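Local atomic coordinates of phosphothreonine lyase ospF (Shigella flexneri, PDB entry 3I0U), a protein that catalyses, as a type III secreted effector, the elimination of phosphate from phosphothreonine, probably in host MAP kinases and without hydrolysis. Residues N13-L18 with Y213-E218; S40-S45 with F53-H58. All blocks are in the same frame, centred on the assembly; numbering follows the deposited sequence.

Contact 1 (N13-L18 with Y213-E218)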
ATOM      1  N   ASN A  13     -11.419  15.703  19.117  1.00 71.19           N
ATOM      2  CA  ASN A  13     -10.844  14.961  20.228  1.00 71.39           C
ATOM      3  C   ASN A  13     -10.471  13.514  19.867  1.00 71.50           C
ATOM      4  O   ASN A  13      -9.372  13.054  20.218  1.00 71.97           O
ATOM      5  CB  ASN A  13     -11.756  15.001  21.464  1.00 71.43           C
ATOM      6  CG  ASN A  13     -10.996  14.676  22.740  1.00 71.73           C
ATOM      7  OD1 ASN A  13      -9.743  14.684  22.723  1.00 72.32           O
ATOM      8  ND2 ASN A  13     -11.744  14.385  23.850  1.00 71.15           N
ATOM      9  N   ASN A  14     -11.348  12.817  19.142  1.00 71.23           N
ATOM     10  CA  ASN A  14     -11.056  11.423  18.727  1.00 71.39           C
ATOM     11  C   ASN A  14      -9.967  11.291  17.691  1.00 70.97           C
ATOM     12  O   ASN A  14      -9.297  10.268  17.626  1.00 71.16           O
ATOM     13  CB  ASN A  14     -12.321  10.719  18.258  1.00 71.37           C
ATOM     14  CG  ASN A  14     -13.429  10.796  19.300  1.00 71.72           C
ATOM     15  OD1 ASN A  14     -13.179  10.874  20.518  1.00 70.99           O
ATOM     16  ND2 ASN A  14     -14.665  10.800  18.826  1.00 72.50           N
ATOM     17  N   PHE A  15      -9.815  12.344  16.893  1.00 70.81           N
ATOM     18  CA  PHE A  15      -8.670  12.522  16.019  1.00 70.67           C
ATOM     19  C   PHE A  15      -7.395  12.712  16.841  1.00 70.76           C
ATOM     20  O   PHE A  15      -6.394  12.042  16.584  1.00 70.81           O
ATOM     21  CB  PHE A  15      -8.894  13.733  15.111  1.00 70.53           C
ATOM     22  CG  PHE A  15      -7.776  13.992  14.168  1.00 70.13           C
ATOM     23  CD1 PHE A  15      -7.745  13.360  12.949  1.00 70.59           C
ATOM     24  CD2 PHE A  15      -6.746  14.881  14.495  1.00 71.21           C
ATOM     25  CE1 PHE A  15      -6.705  13.590  12.062  1.00 71.84           C
ATOM     26  CE2 PHE A  15      -5.693  15.118  13.610  1.00 70.57           C
ATOM     27  CZ  PHE A  15      -5.670  14.468  12.403  1.00 71.05           C
ATOM     28  N   ASN A  16      -7.435  13.621  17.816  1.00 70.63           N
ATOM     29  CA  ASN A  16      -6.251  13.928  18.613  1.00 70.81           C
ATOM     30  C   ASN A  16      -5.861  12.770  19.508  1.00 71.06           C
ATOM     31  O   ASN A  16      -4.664  12.608  19.805  1.00 71.33           O
ATOM     32  CB  ASN A  16      -6.428  15.208  19.444  1.00 70.67           C
ATOM     33  CG  ASN A  16      -6.596  16.470  18.587  1.00 70.48           C
ATOM     34  OD1 ASN A  16      -6.440  16.443  17.357  1.00 71.17           O
ATOM     35  ND2 ASN A  16      -6.936  17.579  19.242  1.00 69.62           N
ATOM     36  N   ILE A  17      -6.870  11.978  19.917  1.00 71.09           N
ATOM     37  CA  ILE A  17      -6.666  10.723  20.654  1.00 71.28           C
ATOM     38  C   ILE A  17      -5.772   9.797  19.826  1.00 71.52           C
ATOM     39  O   ILE A  17      -4.736   9.310  20.317  1.00 71.72           O
ATOM     40  CB  ILE A  17      -8.021  10.041  21.052  1.00 71.11           C
ATOM     41  CG1 ILE A  17      -8.574  10.681  22.325  1.00 71.77           C
ATOM     42  CG2 ILE A  17      -7.856   8.527  21.322  1.00 71.22           C
ATOM     43  CD1 ILE A  17     -10.115  10.669  22.460  1.00 71.22           C
ATOM     44  N   LEU A  18      -6.156   9.609  18.566  1.00 71.63           N
ATOM     45  CA  LEU A  18      -5.383   8.811  17.626  1.00 71.77           C
ATOM     46  C   LEU A  18      -4.004   9.402  17.370  1.00 72.00           C
ATOM     47  O   LEU A  18      -3.019   8.660  17.450  1.00 72.65           O
ATOM     48  CB  LEU A  18      -6.154   8.616  16.311  1.00 71.59           C
ATOM     49  CG  LEU A  18      -7.388   7.682  16.338  1.00 71.79           C
ATOM     50  CD1 LEU A  18      -8.022   7.527  14.946  1.00 69.36           C
ATOM     51  CD2 LEU A  18      -7.066   6.294  16.945  1.00 72.16           C
ATOM     52  N   TYR A 213      -5.817  10.786   6.090  1.00 71.89           N
ATOM     53  CA  TYR A 213      -4.651  11.354   5.390  1.00 71.73           C
ATOM     54  C   TYR A 213      -3.814  12.250   6.269  1.00 71.76           C
ATOM     55  O   TYR A 213      -2.573  12.217   6.210  1.00 72.06           O
ATOM     56  CB  TYR A 213      -5.050  12.128   4.140  1.00 71.38           C
ATOM     57  CG  TYR A 213      -3.882  12.782   3.407  1.00 70.83           C
ATOM     58  CD1 TYR A 213      -2.892  12.014   2.779  1.00 70.63           C
ATOM     59  CD2 TYR A 213      -3.772  14.166   3.345  1.00 69.88           C
ATOM     60  CE1 TYR A 213      -1.834  12.633   2.107  1.00 71.70           C
ATOM     61  CE2 TYR A 213      -2.726  14.785   2.680  1.00 69.94           C
ATOM     62  CZ  TYR A 213      -1.768  14.024   2.074  1.00 70.87           C
ATOM     63  OH  TYR A 213      -0.746  14.670   1.444  1.00 70.95           O
ATOM     64  N   ARG A 214      -4.512  13.053   7.071  1.00 72.07           N
ATOM     65  CA  ARG A 214      -3.888  13.946   8.028  1.00 72.11           C
ATOM     66  C   ARG A 214      -3.003  13.141   8.959  1.00 72.17           C
ATOM     67  O   ARG A 214      -1.846  13.497   9.164  1.00 72.90           O
ATOM     68  CB  ARG A 214      -4.931  14.762   8.805  1.00 72.26           C
ATOM     69  CG  ARG A 214      -5.717  15.754   7.936  1.00 72.27           C
ATOM     70  CD  ARG A 214      -5.829  17.146   8.582  1.00 71.95           C
ATOM     71  NE  ARG A 214      -6.715  17.171   9.748  1.00 72.26           N
ATOM     72  CZ  ARG A 214      -6.386  17.630  10.966  1.00 72.98           C
ATOM     73  NH1 ARG A 214      -7.292  17.578  11.928  1.00 73.34           N
ATOM     74  NH2 ARG A 214      -5.175  18.143  11.245  1.00 71.38           N
ATOM     75  N   LEU A 215      -3.514  12.010   9.435  1.00 71.76           N
ATOM     76  CA  LEU A 215      -2.734  11.116  10.289  1.00 71.93           C
ATOM     77  C   LEU A 215      -1.510  10.502   9.596  1.00 71.86           C
ATOM     78  O   LEU A 215      -0.555  10.086  10.263  1.00 72.08           O
ATOM     79  CB  LEU A 215      -3.625  10.037  10.933  1.00 71.70           C
ATOM     80  CG  LEU A 215      -4.782  10.533  11.794  1.00 71.89           C
ATOM     81  CD1 LEU A 215      -5.886   9.522  11.948  1.00 71.11           C
ATOM     82  CD2 LEU A 215      -4.305  11.026  13.188  1.00 74.41           C
ATOM     83  N   MET A 216      -1.518  10.480   8.272  1.00 71.88           N
ATOM     84  CA  MET A 216      -0.410   9.877   7.541  1.00 72.09           C
ATOM     85  C   MET A 216       0.821  10.779   7.452  1.00 72.16           C
ATOM     86  O   MET A 216       1.954  10.292   7.512  1.00 72.30           O
ATOM     87  CB  MET A 216      -0.867   9.398   6.164  1.00 71.48           C
ATOM     88  CG  MET A 216      -1.813   8.207   6.202  1.00 71.80           C
ATOM     89  SD  MET A 216      -1.126   6.684   6.899  1.00 74.35           S
ATOM     90  CE  MET A 216      -1.801   6.607   8.581  1.00 72.38           C
ATOM     91  N   ILE A 217       0.576  12.084   7.354  1.00 72.15           N
ATOM     92  CA  ILE A 217       1.595  13.049   6.952  1.00 72.48           C
ATOM     93  C   ILE A 217       2.017  14.028   8.058  1.00 73.30           C
ATOM     94  O   ILE A 217       3.167  14.492   8.097  1.00 73.91           O
ATOM     95  CB  ILE A 217       1.145  13.854   5.703  1.00 72.53           C
ATOM     96  CG1 ILE A 217      -0.169  14.596   5.932  1.00 72.34           C
ATOM     97  CG2 ILE A 217       0.920  12.946   4.548  1.00 72.79           C
ATOM     98  CD1 ILE A 217      -0.259  15.886   5.183  1.00 71.03           C
ATOM     99  N   GLU A 218       1.117  14.334   8.984  1.00 73.14           N
ATOM    100  CA  GLU A 218       1.423  15.348   9.967  1.00 73.65           C
ATOM    101  C   GLU A 218       2.283  14.755  11.080  1.00 73.85           C
ATOM    102  O   GLU A 218       2.655  13.589  10.934  1.00 73.81           O
ATOM    103  CB  GLU A 218       0.129  15.995  10.497  1.00 73.51           C
ATOM    104  CG  GLU A 218      -0.701  16.670   9.380  1.00 73.99           C
ATOM    105  CD  GLU A 218      -2.009  17.308   9.845  1.00 74.52           C
ATOM    106  OE1 GLU A 218      -2.466  17.056  10.985  1.00 75.36           O
ATOM    107  OE2 GLU A 218      -2.589  18.077   9.045  1.00 75.27           O
TER

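Contact 2 (S40-S45 with F53-H58)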
ATOM      1  N   SER A  40       7.871 -12.079 -12.972  1.00 71.19           N
ATOM      2  CA  SER A  40       7.295 -13.003 -13.937  1.00 72.03           C
ATOM      3  C   SER A  40       6.531 -14.151 -13.261  1.00 72.31           C
ATOM      4  O   SER A  40       5.537 -14.616 -13.815  1.00 72.99           O
ATOM      5  CB  SER A  40       8.283 -13.496 -15.008  1.00 71.73           C
ATOM      6  OG  SER A  40       9.207 -14.407 -14.479  1.00 71.64           O
ATOM      7  N   ASP A  41       6.956 -14.581 -12.075  1.00 72.05           N
ATOM      8  CA  ASP A  41       6.215 -15.616 -11.348  1.00 72.04           C
ATOM      9  C   ASP A  41       4.787 -15.190 -11.017  1.00 72.29           C
ATOM     10  O   ASP A  41       3.866 -15.969 -11.250  1.00 72.39           O
ATOM     11  CB  ASP A  41       6.912 -16.052 -10.059  1.00 72.16           C
ATOM     12  CG  ASP A  41       8.249 -16.718 -10.297  1.00 72.64           C
ATOM     13  OD1 ASP A  41       8.449 -17.359 -11.350  1.00 72.74           O
ATOM     14  OD2 ASP A  41       9.118 -16.590  -9.406  1.00 74.21           O
ATOM     15  N   ILE A  42       4.595 -13.966 -10.500  1.00 72.49           N
ATOM     16  CA  ILE A  42       3.244 -13.466 -10.211  1.00 72.42           C
ATOM     17  C   ILE A  42       2.425 -13.202 -11.481  1.00 72.87           C
ATOM     18  O   ILE A  42       1.189 -13.225 -11.432  1.00 73.40           O
ATOM     19  CB  ILE A  42       3.213 -12.242  -9.264  1.00 72.80           C
ATOM     20  CG1 ILE A  42       3.882 -11.009  -9.878  1.00 72.51           C
ATOM     21  CG2 ILE A  42       3.893 -12.552  -7.940  1.00 72.34           C
ATOM     22  CD1 ILE A  42       3.498  -9.744  -9.203  1.00 69.80           C
ATOM     23  N   CYS A  43       3.095 -13.024 -12.629  1.00 72.94           N
ATOM     24  CA  CYS A  43       2.374 -12.813 -13.898  1.00 72.38           C
ATOM     25  C   CYS A  43       1.661 -14.058 -14.438  1.00 72.57           C
ATOM     26  O   CYS A  43       0.735 -13.954 -15.235  1.00 72.74           O
ATOM     27  CB  CYS A  43       3.286 -12.166 -14.930  1.00 72.23           C
ATOM     28  SG  CYS A  43       3.520 -10.415 -14.554  1.00 71.47           S
ATOM     29  N   GLN A  44       2.073 -15.224 -13.948  1.00 72.61           N
ATOM     30  CA  GLN A  44       1.612 -16.519 -14.416  1.00 72.49           C
ATOM     31  C   GLN A  44       0.776 -17.253 -13.399  1.00 73.28           C
ATOM     32  O   GLN A  44       0.015 -18.152 -13.744  1.00 73.54           O
ATOM     33  CB  GLN A  44       2.824 -17.332 -14.773  1.00 72.17           C
ATOM     34  CG  GLN A  44       3.541 -16.660 -15.914  1.00 72.26           C
ATOM     35  CD  GLN A  44       4.999 -16.943 -15.927  1.00 72.77           C
ATOM     36  OE1 GLN A  44       5.431 -18.075 -16.187  1.00 73.60           O
ATOM     37  NE2 GLN A  44       5.785 -15.919 -15.674  1.00 72.70           N
ATOM     38  N   SER A  45       0.929 -16.843 -12.148  1.00 75.15           N
ATOM     39  CA  SER A  45       0.150 -17.304 -11.008  1.00 76.58           C
ATOM     40  C   SER A  45      -1.356 -17.145 -11.222  1.00 77.53           C
ATOM     41  O   SER A  45      -1.946 -16.131 -10.810  1.00 78.80           O
ATOM     42  CB  SER A  45       0.564 -16.495  -9.753  1.00 76.29           C
ATOM     43  OG  SER A  45       1.566 -17.139  -8.973  1.00 75.74           O
ATOM     44  N   PHE A  53      -0.035 -14.934   1.391  1.00 71.22           N
ATOM     45  CA  PHE A  53      -0.813 -14.185   0.397  1.00 70.76           C
ATOM     46  C   PHE A  53      -1.213 -15.085  -0.764  1.00 70.88           C
ATOM     47  O   PHE A  53      -0.361 -15.797  -1.317  1.00 70.91           O
ATOM     48  CB  PHE A  53      -0.010 -13.011  -0.159  1.00 70.37           C
ATOM     49  CG  PHE A  53       0.230 -11.921   0.822  1.00 70.00           C
ATOM     50  CD1 PHE A  53      -0.505 -10.758   0.770  1.00 70.38           C
ATOM     51  CD2 PHE A  53       1.219 -12.039   1.792  1.00 69.72           C
ATOM     52  CE1 PHE A  53      -0.274  -9.721   1.705  1.00 70.95           C
ATOM     53  CE2 PHE A  53       1.450 -11.035   2.714  1.00 68.95           C
ATOM     54  CZ  PHE A  53       0.705  -9.876   2.684  1.00 69.22           C
ATOM     55  N   GLN A  54      -2.496 -15.054  -1.129  1.00 70.91           N
ATOM     56  CA  GLN A  54      -2.945 -15.715  -2.340  1.00 71.50           C
ATOM     57  C   GLN A  54      -2.804 -14.735  -3.503  1.00 71.72           C
ATOM     58  O   GLN A  54      -3.207 -13.566  -3.393  1.00 71.29           O
ATOM     59  CB  GLN A  54      -4.374 -16.216  -2.224  1.00 71.43           C
ATOM     60  CG  GLN A  54      -4.647 -17.495  -3.004  1.00 72.05           C
ATOM     61  CD  GLN A  54      -6.111 -17.899  -2.959  1.00 72.72           C
ATOM     62  OE1 GLN A  54      -7.005 -17.044  -2.965  1.00 73.07           O
ATOM     63  NE2 GLN A  54      -6.366 -19.203  -2.924  1.00 73.12           N
ATOM     64  N   ILE A  55      -2.222 -15.231  -4.598  1.00 71.81           N
ATOM     65  CA  ILE A  55      -1.970 -14.444  -5.799  1.00 71.95           C
ATOM     66  C   ILE A  55      -2.879 -14.922  -6.920  1.00 72.19           C
ATOM     67  O   ILE A  55      -2.913 -16.110  -7.218  1.00 72.18           O
ATOM     68  CB  ILE A  55      -0.498 -14.563  -6.257  1.00 71.97           C
ATOM     69  CG1 ILE A  55       0.470 -14.237  -5.124  1.00 71.35           C
ATOM     70  CG2 ILE A  55      -0.217 -13.672  -7.480  1.00 72.04           C
ATOM     71  CD1 ILE A  55       0.738 -12.760  -4.965  1.00 70.99           C
ATOM     72  N   VAL A  56      -3.628 -14.000  -7.519  1.00 72.39           N
ATOM     73  CA  VAL A  56      -4.465 -14.315  -8.680  1.00 72.62           C
ATOM     74  C   VAL A  56      -4.237 -13.347  -9.848  1.00 72.79           C
ATOM     75  O   VAL A  56      -4.082 -12.133  -9.626  1.00 73.16           O
ATOM     76  CB  VAL A  56      -5.980 -14.432  -8.321  1.00 72.47           C
ATOM     77  CG1 VAL A  56      -6.236 -15.626  -7.421  1.00 72.74           C
ATOM     78  CG2 VAL A  56      -6.498 -13.186  -7.636  1.00 72.64           C
ATOM     79  N   ASN A  57      -4.183 -13.886 -11.066  1.00 72.42           N
ATOM     80  CA  ASN A  57      -4.110 -13.081 -12.281  1.00 72.47           C
ATOM     81  C   ASN A  57      -5.151 -13.619 -13.261  1.00 72.61           C
ATOM     82  O   ASN A  57      -4.870 -14.510 -14.096  1.00 72.55           O
ATOM     83  CB  ASN A  57      -2.652 -13.042 -12.878  1.00 72.71           C
ATOM     84  CG  ASN A  57      -2.495 -12.051 -14.075  1.00 72.49           C
ATOM     85  OD1 ASN A  57      -3.296 -11.123 -14.215  1.00 75.20           O
ATOM     86  ND2 ASN A  57      -1.428 -12.253 -14.878  1.00 70.02           N
ATOM     87  N   HIS A  58      -6.383 -13.103 -13.101  1.00 73.19           N
ATOM     88  CA  HIS A  58      -7.571 -13.445 -13.953  1.00 73.22           C
ATOM     89  C   HIS A  58      -7.549 -12.521 -15.172  1.00 72.88           C
ATOM     90  O   HIS A  58      -7.200 -11.349 -15.083  1.00 73.16           O
ATOM     91  CB  HIS A  58      -8.850 -13.228 -13.115  1.00 73.49           C
ATOM     92  CG  HIS A  58     -10.150 -13.441 -13.845  1.00 76.48           C
ATOM     93  ND1 HIS A  58     -10.414 -14.554 -14.620  1.00 79.86           N
ATOM     94  CD2 HIS A  58     -11.295 -12.712 -13.842  1.00 78.24           C
ATOM     95  CE1 HIS A  58     -11.649 -14.486 -15.097  1.00 80.19           C
ATOM     96  NE2 HIS A  58     -12.210 -13.381 -14.633  1.00 80.81           N
TER

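Contact 1 (N13-L18 with Y213-E218)
R214 lays its guanidinium flat over one face of the F15 ring, the two centres 4.1 Å apart and the planes tilted by only 17°. Bends at chi2 and chi3 fold the arginine chain back over the phenyl group, bringing NH1 to 3.4 Å from F15 CE2 in a cation-pi stack. L215 takes the opposite face: its CD2 methyl makes a CH-pi contact 4.0 Å from the F15 ring centroid, and its CG sits 3.6 Å from F15 CE1. The other methyl of L215, CD1, reaches L18 one helical turn beyond F15, meeting L18 CD1 at 4.2 Å, while L150 of helix 147-166 packs against both leucines. E218 lies near the plane of the F15 ring at its edge and forms a salt bridge with R214, NH2 to OE1 2.9 Å. F15 has its CG anti to the backbone N (chi1 -180°), sending the ring off helix 11-22 between the two side chains of helix 211-217. The carboxylate of E218, four residues on from R214, should limit rotation of the guanidinium and partly offset its charge. The stack itself links helix 11-22, near the N-terminus, to the C-terminal helix 211-217 by dispersion and cation-pi attraction.

Contact 2 (S40-S45 with F53-H58)
Across this contact the hydrogen bond runs from the side chain of N57 to the backbone of C43: ND2 donates to C43 O at 2.8 Å, with an N-H...O angle of 147°. The acceptor lies in the amide plane of N57, whereas the nitrogen stands above the carbonyl plane of C43, 39° out of it. With chi1 at -173° the amide of N57 extends away from its own backbone nitrogen, across to the backbone of C43. That amide has further partners, ND2 bonding to D116 and OD1 to R119, so both of its ends are satisfied although the residue is buried.

Apolar packing centres on one methyl of I55. Its CG2 touches S45 CB at 3.7 Å and also approaches I42 CB, 4.1 Å away, while I64 of strand 63-68 and F103 close in on the same isoleucine.

Within the first segment, the hydroxyl of S45 donates a weak hydrogen bond to D41 O, and S45 N hydrogen-bonds to the same oxygen, at 3.2 Å.

The arrangement is a short helix laid against a beta hairpin: the chain leaves the helix, runs through strand 47-50, turns, and returns along 53-56 at one margin of the antiparallel sheet.

Overall arrangement
Contacts 1 and 2 lie on opposite sides of the chain's centre, 36 Å apart between their own centres and about 17 Å between nearest atoms, so neither touches the other. Along the sequence they are nested: the chain passes through helix 11-22, which carries the first segment of contact 1, reaches helix 39-44, the next helix, after a long loop, and builds contact 2 well before helix 211-217 closes the larger loop. Contact 1 is a surface junction beside helix 147-166; contact 2 is a buried local packing at the margin of the sheet that starts with strand 47-50. The model is the apo enzyme, and neither contact holds a bound substrate; an MPD molecule, probably from crystallisation, hydrogen-bonds to M216 O.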